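Local coordinates for protein aerobactin synthase IucA (PDB 5JM8) that is an NRPS-independent siderophore (NIS) synthetase that binds ATP and magnesium and probably joins citrate to N6-acetyl-N6-hydroxylysine in aerobactin biosynthesis, at residues A[202-205]-A[206-210]; A[228-231]-A[232-236]. All coordinates share one frame; numbering follows the deposited sequence.

Contact 1: A[202-205]-A[206-210]; sequences LTRF and AAENA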
loop_
_atom_site.group_PDB
_atom_site.type_symbol
_atom_site.label_atom_id
_atom_site.label_comp_id
_atom_site.label_asym_id
_atom_site.label_seq_id
_atom_site.Cartn_x
_atom_site.Cartn_y
_atom_site.Cartn_z
ATOM N N LEU A 202 15.009 2.446 -25.187
ATOM C CA LEU A 202 14.785 1.009 -25.218
ATOM C C LEU A 202 15.519 0.322 -24.075
ATOM O O LEU A 202 15.067 -0.700 -23.560
ATOM C CB LEU A 202 15.235 0.438 -26.563
ATOM C CG LEU A 202 14.559 1.069 -27.784
ATOM C CD1 LEU A 202 15.148 0.521 -29.077
ATOM C CD2 LEU A 202 13.054 0.841 -27.742
ATOM N N THR A 203 16.651 0.894 -23.680
ATOM C CA THR A 203 17.404 0.388 -22.540
ATOM C C THR A 203 16.600 0.584 -21.262
ATOM O O THR A 203 16.419 -0.354 -20.483
ATOM C CB THR A 203 18.768 1.092 -22.395
ATOM O OG1 THR A 203 19.577 0.821 -23.547
ATOM C CG2 THR A 203 19.494 0.604 -21.157
ATOM N N ARG A 204 16.122 1.806 -21.049
ATOM C CA ARG A 204 15.309 2.121 -19.879
ATOM C C ARG A 204 14.024 1.306 -19.879
ATOM O O ARG A 204 13.665 0.698 -18.872
ATOM C CB ARG A 204 14.965 3.612 -19.834
ATOM C CG ARG A 204 14.347 4.059 -18.513
ATOM C CD ARG A 204 13.867 5.502 -18.567
ATOM N NE ARG A 204 12.649 5.656 -19.357
ATOM C CZ ARG A 204 12.086 6.826 -19.641
ATOM N NH1 ARG A 204 10.975 6.872 -20.364
ATOM N NH2 ARG A 204 12.633 7.950 -19.203
ATOM N N PHE A 205 13.341 1.301 -21.019
ATOM C CA PHE A 205 12.062 0.614 -21.152
ATOM C C PHE A 205 12.215 -0.880 -20.890
ATOM O O PHE A 205 11.427 -1.473 -20.157
ATOM C CB PHE A 205 11.473 0.851 -22.547
ATOM C CG PHE A 205 10.099 0.271 -22.735
ATOM C CD1 PHE A 205 8.972 1.004 -22.402
ATOM C CD2 PHE A 205 9.933 -1.004 -23.249
ATOM C CE1 PHE A 205 7.707 0.476 -22.576
ATOM C CE2 PHE A 205 8.670 -1.538 -23.425
ATOM C CZ PHE A 205 7.556 -0.796 -23.087
ATOM N N ALA A 206 13.240 -1.479 -21.485
ATOM C CA ALA A 206 13.498 -2.902 -21.306
ATOM C C ALA A 206 13.906 -3.208 -19.872
ATOM O O ALA A 206 13.585 -4.268 -19.337
ATOM C CB ALA A 206 14.573 -3.365 -22.267
ATOM N N ALA A 207 14.611 -2.268 -19.252
ATOM C CA ALA A 207 15.119 -2.456 -17.900
ATOM C C ALA A 207 14.001 -2.455 -16.865
ATOM O O ALA A 207 14.016 -3.253 -15.931
ATOM C CB ALA A 207 16.133 -1.378 -17.571
ATOM N N GLU A 208 13.033 -1.560 -17.031
ATOM C CA GLU A 208 11.974 -1.409 -16.042
ATOM C C GLU A 208 10.746 -2.264 -16.359
ATOM O O GLU A 208 9.770 -2.242 -15.609
ATOM C CB GLU A 208 11.572 0.067 -15.920
ATOM C CG GLU A 208 10.871 0.649 -17.133
ATOM C CD GLU A 208 10.610 2.139 -16.992
ATOM O OE1 GLU A 208 11.112 2.740 -16.019
ATOM O OE2 GLU A 208 9.896 2.705 -17.849
ATOM N N ASN A 209 10.798 -3.020 -17.456
ATOM C CA ASN A 209 9.680 -3.878 -17.852
ATOM C C ASN A 209 10.050 -5.353 -17.961
ATOM O O ASN A 209 9.250 -6.221 -17.614
ATOM C CB ASN A 209 9.099 -3.408 -19.183
ATOM C CG ASN A 209 8.301 -2.133 -19.044
ATOM O OD1 ASN A 209 7.233 -2.124 -18.430
ATOM N ND2 ASN A 209 8.809 -1.046 -19.612
ATOM N N ALA A 210 11.252 -5.630 -18.456
ATOM C CA ALA A 210 11.740 -7.002 -18.558
ATOM C C ALA A 210 13.232 -7.060 -18.247
ATOM O O ALA A 210 14.044 -7.341 -19.129
ATOM C CB ALA A 210 11.466 -7.557 -19.937
HETATM O O HOH W 1 10.935 3.809 -20.550
#
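Asn209 folds its side chain back over Phe205 toward the C-terminal end of helix 198-209. Its CB sits 3.2 Å from the Phe205 carbonyl O, one turn earlier. CG lies beside the backbone N (chi1 -73°), which keeps the amide next to that same carbonyl, and ND2 then does two jobs. It donates a 2.7 Å hydrogen bond to Phe205 O, reaching the oxygen somewhat tilted from the carbonyl plane. It also hangs 3.3 Å above the Phe205 ring plane, over the centre of one face, with amide and ring planes 44° apart. The ring can receive it because Phe205 CG is anti to the backbone N (chi1 -175°). Ordinary i to i+4 helix bonds run from Ala206 N, Ala207 N and Glu208 N to the carbonyls of Leu202, Thr203 and Arg204.

The ring of Phe205 packs on Leu179, Pro225 and Leu348, so this side of the helix faces strands 177-185, 221-226 and 345-350. Thr203 and Ala207 face another subunit, each meeting its own counterpart there.

On the polar side Glu208 CG passes 3.3 Å from Arg204 O. Its carboxylate is also bonded to Arg274 N, while Arg204 NH1 makes a salt bridge with Asp275. A single water bridges the two side chains: lying in the guanidinium plane, it accepts from Arg204 NE at 2.8 Å and donates to Glu208 OE2 at 3.1 Å.

Contact 2: A[228-231]-A[232-236]; sequences PWQG and EYLLQ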
loop_
_atom_site.group_PDB
_atom_site.type_symbol
_atom_site.label_atom_id
_atom_site.label_comp_id
_atom_site.label_asym_id
_atom_site.label_seq_id
_atom_site.Cartn_x
_atom_site.Cartn_y
_atom_site.Cartn_z
ATOM N N PRO A 228 2.336 -9.106 -28.482
ATOM C CA PRO A 228 2.415 -10.565 -28.638
ATOM C C PRO A 228 1.752 -11.097 -29.906
ATOM O O PRO A 228 2.222 -12.081 -30.470
ATOM C CB PRO A 228 1.686 -11.087 -27.396
ATOM C CG PRO A 228 1.858 -10.021 -26.390
ATOM C CD PRO A 228 1.814 -8.731 -27.155
ATOM N N TRP A 229 0.678 -10.450 -30.348
ATOM C CA TRP A 229 -0.026 -10.874 -31.553
ATOM C C TRP A 229 0.681 -10.384 -32.820
ATOM O O TRP A 229 0.827 -11.141 -33.778
ATOM C CB TRP A 229 -1.472 -10.377 -31.528
ATOM C CG TRP A 229 -2.316 -10.963 -32.620
ATOM C CD1 TRP A 229 -2.932 -12.181 -32.615
ATOM C CD2 TRP A 229 -2.636 -10.356 -33.878
ATOM N NE1 TRP A 229 -3.615 -12.371 -33.792
ATOM C CE2 TRP A 229 -3.450 -11.266 -34.585
ATOM C CE3 TRP A 229 -2.315 -9.133 -34.476
ATOM C CZ2 TRP A 229 -3.945 -10.991 -35.859
ATOM C CZ3 TRP A 229 -2.809 -8.863 -35.741
ATOM C CH2 TRP A 229 -3.615 -9.787 -36.418
ATOM N N GLN A 230 1.114 -9.126 -32.830
ATOM C CA GLN A 230 1.867 -8.591 -33.964
ATOM C C GLN A 230 3.184 -9.318 -34.145
ATOM O O GLN A 230 3.571 -9.649 -35.264
ATOM C CB GLN A 230 2.150 -7.101 -33.787
ATOM C CG GLN A 230 1.005 -6.198 -34.167
ATOM C CD GLN A 230 0.724 -6.197 -35.656
ATOM O OE1 GLN A 230 -0.370 -6.553 -36.089
ATOM N NE2 GLN A 230 1.707 -5.784 -36.446
ATOM N N GLY A 231 3.874 -9.547 -33.034
ATOM C CA GLY A 231 5.180 -10.172 -33.063
ATOM C C GLY A 231 5.156 -11.545 -33.699
ATOM O O GLY A 231 6.048 -11.888 -34.473
ATOM N N GLU A 232 4.136 -12.334 -33.374
ATOM C CA GLU A 232 4.000 -13.672 -33.937
ATOM C C GLU A 232 3.703 -13.596 -35.432
ATOM O O GLU A 232 4.083 -14.486 -36.196
ATOM C CB GLU A 232 2.901 -14.451 -33.211
ATOM C CG GLU A 232 3.266 -14.822 -31.782
ATOM C CD GLU A 232 2.121 -15.464 -31.015
ATOM O OE1 GLU A 232 0.954 -15.324 -31.440
ATOM O OE2 GLU A 232 2.391 -16.111 -29.979
ATOM N N TYR A 233 3.037 -12.522 -35.844
ATOM C CA TYR A 233 2.706 -12.310 -37.248
ATOM C C TYR A 233 3.919 -11.785 -38.014
ATOM O O TYR A 233 4.218 -12.255 -39.105
ATOM C CB TYR A 233 1.522 -11.339 -37.378
ATOM C CG TYR A 233 1.232 -10.891 -38.798
ATOM C CD1 TYR A 233 1.993 -9.897 -39.401
ATOM C CD2 TYR A 233 0.193 -11.449 -39.531
ATOM C CE1 TYR A 233 1.739 -9.481 -40.691
ATOM C CE2 TYR A 233 -0.073 -11.033 -40.825
ATOM C CZ TYR A 233 0.709 -10.051 -41.400
ATOM O OH TYR A 233 0.462 -9.623 -42.686
ATOM N N LEU A 234 4.614 -10.801 -37.453
ATOM C CA LEU A 234 5.781 -10.233 -38.119
ATOM C C LEU A 234 6.877 -11.279 -38.268
ATOM O O LEU A 234 7.629 -11.276 -39.241
ATOM C CB LEU A 234 6.315 -9.029 -37.344
ATOM C CG LEU A 234 5.410 -7.800 -37.320
ATOM C CD1 LEU A 234 5.945 -6.772 -36.344
ATOM C CD2 LEU A 234 5.280 -7.201 -38.709
ATOM N N LEU A 235 6.952 -12.178 -37.293
ATOM C CA LEU A 235 7.994 -13.193 -37.259
ATOM C C LEU A 235 7.773 -14.254 -38.334
ATOM O O LEU A 235 8.721 -14.916 -38.765
ATOM C CB LEU A 235 8.047 -13.840 -35.874
ATOM C CG LEU A 235 9.148 -14.871 -35.621
ATOM C CD1 LEU A 235 10.534 -14.263 -35.796
ATOM C CD2 LEU A 235 8.996 -15.455 -34.231
ATOM N N GLN A 236 6.526 -14.412 -38.769
ATOM C CA GLN A 236 6.203 -15.385 -39.806
ATOM C C GLN A 236 6.350 -14.774 -41.200
ATOM O O GLN A 236 6.090 -15.438 -42.200
ATOM C CB GLN A 236 4.783 -15.936 -39.606
ATOM C CG GLN A 236 3.685 -15.182 -40.348
ATOM C CD GLN A 236 2.292 -15.525 -39.849
ATOM O OE1 GLN A 236 2.126 -16.128 -38.787
ATOM N NE2 GLN A 236 1.280 -15.137 -40.618
#
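Gln230 and Leu234 are joined by a short, straight backbone bond in the short helix 228-235, which follows strand 221-226 and opens with Pro228 in its first turn. Leu234 N donates to Gln230 O at 2.7 Å, with an N-H...O angle of 166°. The leucine side chain closes over the same oxygen: its CG, placed beside the backbone N (chi1 -68°), comes within 3.3 Å of Gln230 O. Further out, Leu234 packs on Trp239 of the next helix and on the loop at Glu343 and Ser344. The Gln230 amide is buried and spoken for, with OE1 accepting from Ser282 N in strand 275-284 and NE2 giving a weak bond to Glu343 O. Leu235 N repeats the i to i+4 pattern onto Gly231 O at 3.0 Å, and its side chain reaches Cys240 and Val244 of helix 238-246.

The first turn is slacker. Glu232 N is 3.5 Å from Pro228 O, and Tyr233 N divides its N-H between Trp229 O and Gln230 O; all three bonds are weak. Trp229 itself is well moored outside the helix: NE1 donates to Glu165 OE2, and the indole meets Phe161 edge-to-face.

Glu232 marks the solvent side. Its extended chain runs back alongside the first turn. With CG beside the backbone N (chi1 -70°), the methylene is brought close to the Pro228 carbonyl. The carboxylate passes the same carbonyl without bonding to it, and the nearest approach is made by carbon, Glu232 CG standing 3.2 Å from Pro228 O.

The two contacts come in series along the chain: helix 198-209, carrying contact 1, leads through strand 221-226 to helix 228-235, carrying contact 2. Their centres are 20 Å apart and their nearest atoms about 11 Å, so they do not touch. The large antiparallel sheet connects them, since contact 1 packs on its strand 345-350 and contact 2 on its strand 275-284. Both belong to the IucA/IucC family region and stand back from the ATP: the side chain of Phe205 is about 14 Å and the side chain of Gln230 about 13 Å from the nucleotide. Of the two, contact 1 alone meets another subunit in the assembly, whereas contact 2 packs within its own chain.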